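Periplasmic binding protein/LacI transcriptional regulator (Clostridium phytofermentans, PDB 3BRS) probably binds a sugar outside the cell membrane and delivers it to a membrane transporter for uptake. Local coordinates at residues 28-33 / 40-45. Sequence-based numbering, arbitrary orientation.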
ATOM      1  N   GLY A  28      -8.978   8.356   9.399  1.00 31.32           N
ATOM      2  CA  GLY A  28     -10.308   7.913   9.048  1.00 29.83           C
ATOM      3  C   GLY A  28     -10.906   6.947  10.053  1.00 29.77           C
ATOM      4  O   GLY A  28     -12.055   6.968  10.286  1.00 27.22           O
ATOM      5  N   ALA A  29     -10.119   6.024  10.599  1.00 31.07           N
ATOM      6  CA  ALA A  29     -10.616   5.073  11.552  1.00 28.01           C
ATOM      7  C   ALA A  29     -10.892   5.772  12.914  1.00 28.80           C
ATOM      8  O   ALA A  29     -11.889   5.504  13.608  1.00 28.34           O
ATOM      9  CB  ALA A  29      -9.593   3.944  11.701  1.00 27.81           C
ATOM     10  N   GLN A  30     -10.053   6.706  13.308  1.00 29.26           N
ATOM     11  CA  GLN A  30     -10.369   7.447  14.518  1.00 31.78           C
ATOM     12  C   GLN A  30     -11.587   8.335  14.335  1.00 34.73           C
ATOM     13  O   GLN A  30     -12.286   8.585  15.326  1.00 36.19           O
ATOM     14  CB  GLN A  30      -9.228   8.348  14.943  1.00 32.92           C
ATOM     15  CG  GLN A  30      -7.918   7.664  15.236  1.00 35.50           C
ATOM     16  CD  GLN A  30      -6.884   8.728  15.540  1.00 45.83           C
ATOM     17  OE1 GLN A  30      -6.945   9.860  15.023  1.00 32.50           O
ATOM     18  NE2 GLN A  30      -5.935   8.390  16.384  1.00 43.63           N
ATOM     19  N   MET A  31     -11.868   8.812  13.113  1.00 34.52           N
ATOM     20  CA  MET A  31     -13.135   9.533  12.894  1.00 37.65           C
ATOM     21  C   MET A  31     -14.390   8.634  12.973  1.00 35.91           C
ATOM     22  O   MET A  31     -15.371   8.938  13.665  1.00 33.92           O
ATOM     23  CB  MET A  31     -13.144  10.233  11.554  1.00 41.72           C
ATOM     24  CG  MET A  31     -14.499  10.846  11.268  1.00 61.92           C
ATOM     25  SD  MET A  31     -14.408  12.544  11.770  1.00 56.46           S
ATOM     26  CE  MET A  31     -14.428  13.317  10.146  1.00 60.19           C
ATOM     27  N   ALA A  32     -14.373   7.527  12.264  1.00 35.64           N
ATOM     28  CA  ALA A  32     -15.394   6.499  12.540  1.00 35.39           C
ATOM     29  C   ALA A  32     -15.563   6.128  14.064  1.00 36.66           C
ATOM     30  O   ALA A  32     -16.700   6.074  14.546  1.00 36.12           O
ATOM     31  CB  ALA A  32     -15.193   5.253  11.678  1.00 33.95           C
ATOM     32  N   ALA A  33     -14.474   5.852  14.806  1.00 36.40           N
ATOM     33  CA  ALA A  33     -14.581   5.490  16.252  1.00 35.57           C
ATOM     34  C   ALA A  33     -15.213   6.586  17.074  1.00 37.25           C
ATOM     35  O   ALA A  33     -15.888   6.326  18.098  1.00 38.27           O
ATOM     36  CB  ALA A  33     -13.195   5.162  16.872  1.00 34.00           C
ATOM     37  N   LEU A  40     -10.850   2.461  20.452  1.00 35.02           N
ATOM     38  CA  LEU A  40      -9.921   2.057  19.354  1.00 36.57           C
ATOM     39  C   LEU A  40      -8.473   2.275  19.813  1.00 35.46           C
ATOM     40  O   LEU A  40      -8.083   3.411  20.141  1.00 32.56           O
ATOM     41  CB  LEU A  40     -10.130   2.927  18.110  1.00 36.89           C
ATOM     42  CG  LEU A  40     -10.043   2.404  16.648  1.00 46.12           C
ATOM     43  CD1 LEU A  40      -9.675   3.526  15.688  1.00 28.88           C
ATOM     44  CD2 LEU A  40      -9.235   1.099  16.356  1.00 33.36           C
ATOM     45  N   GLU A  41      -7.682   1.193  19.853  1.00 35.38           N
ATOM     46  CA  GLU A  41      -6.240   1.340  20.052  1.00 34.45           C
ATOM     47  C   GLU A  41      -5.495   1.032  18.691  1.00 32.94           C
ATOM     48  O   GLU A  41      -6.037   0.320  17.834  1.00 30.98           O
ATOM     49  CB  GLU A  41      -5.767   0.473  21.260  1.00 33.62           C
ATOM     50  CG  GLU A  41      -6.356   0.826  22.714  1.00 32.50           C
ATOM     51  CD  GLU A  41      -5.999  -0.235  23.840  1.00 37.44           C
ATOM     52  OE1 GLU A  41      -5.576  -1.411  23.518  1.00 31.43           O
ATOM     53  OE2 GLU A  41      -6.115   0.113  25.094  1.00 41.10           O
ATOM     54  N   PHE A  42      -4.292   1.619  18.475  1.00 33.09           N
ATOM     55  CA  PHE A  42      -3.332   1.254  17.391  1.00 31.52           C
ATOM     56  C   PHE A  42      -2.038   0.605  17.902  1.00 32.03           C
ATOM     57  O   PHE A  42      -1.553   0.946  18.971  1.00 35.48           O
ATOM     58  CB  PHE A  42      -2.983   2.495  16.617  1.00 27.39           C
ATOM     59  CG  PHE A  42      -4.167   3.134  15.984  1.00 34.55           C
ATOM     60  CD1 PHE A  42      -4.551   2.774  14.670  1.00 35.99           C
ATOM     61  CD2 PHE A  42      -4.937   4.050  16.667  1.00 28.36           C
ATOM     62  CE1 PHE A  42      -5.696   3.378  14.014  1.00 30.96           C
ATOM     63  CE2 PHE A  42      -6.099   4.641  16.028  1.00 35.60           C
ATOM     64  CZ  PHE A  42      -6.465   4.263  14.690  1.00 33.69           C
ATOM     65  N   MET A  43      -1.543  -0.385  17.195  1.00 28.86           N
ATOM     66  CA  MET A  43      -0.329  -1.094  17.558  1.00 33.63           C
ATOM     67  C   MET A  43       0.316  -1.296  16.177  1.00 34.61           C
ATOM     68  O   MET A  43      -0.407  -1.604  15.271  1.00 34.85           O
ATOM     69  CB  MET A  43      -0.632  -2.494  18.186  1.00 33.97           C
ATOM     70  CG  MET A  43      -1.611  -2.514  19.428  1.00 46.65           C
ATOM     71  SD  MET A  43      -1.802  -4.181  20.151  1.00 34.01           S
ATOM     72  CE  MET A  43      -0.241  -4.841  20.705  1.00 36.11           C
ATOM     73  N   ALA A  44       1.639  -1.129  16.007  1.00 33.44           N
ATOM     74  CA  ALA A  44       2.247  -1.271  14.691  1.00 33.70           C
ATOM     75  C   ALA A  44       3.722  -1.417  14.973  1.00 35.80           C
ATOM     76  O   ALA A  44       4.208  -0.909  16.015  1.00 34.98           O
ATOM     77  CB  ALA A  44       1.964  -0.014  13.775  1.00 31.77           C
ATOM     78  N   PRO A  45       4.434  -2.161  14.100  1.00 35.21           N
ATOM     79  CA  PRO A  45       5.917  -2.180  14.248  1.00 32.74           C
ATOM     80  C   PRO A  45       6.457  -0.840  13.792  1.00 28.48           C
ATOM     81  O   PRO A  45       5.676   0.109  13.383  1.00 26.18           O
ATOM     82  CB  PRO A  45       6.343  -3.235  13.261  1.00 30.18           C
ATOM     83  CG  PRO A  45       5.023  -4.001  12.921  1.00 39.01           C
ATOM     84  CD  PRO A  45       3.988  -3.015  12.986  1.00 32.21           C
TER
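Leu40 meets helix 20-36 between two alanines one turn apart, and shows how small helix residues let a larger strand side chain come close to the helix backbone. Leu40 CD1 lies 4.0 Å from Ala29 CB and 3.6 Å from Ala29 O. That carbonyl accepts the helix bond from Ala33 N, and the methyl packs against it by van der Waals contact. Lower down the same side chain, Leu40 CB rests 4.0 Å from Ala33 CB. Two residues along the strand, Phe42 sends its ring to the same helix: Phe42 CZ points at Ala29 CB (4.3 Å), which sits at the ring edge near its plane. Helix and strand run nearly antiparallel, at 161°, as the second half of a right-handed beta-alpha-beta crossover from strand 7-11 to the outermost strand 39-42, a unit of the Rossmann-like lobes of periplasmic binding proteins. The exposed Gln30 reaches the ring obliquely. With its CG beside the backbone N (chi1 -60°), Gln30 CG comes 3.6 Å from Phe42 CE2. The amide plane stands 69° from the ring, Gln30 NE2 lying 3.8 Å from Phe42 CE2. Val254 of helix 246-262 touches Ala29, and Cys10 of strand 7-11 touches both Leu40 and Phe42.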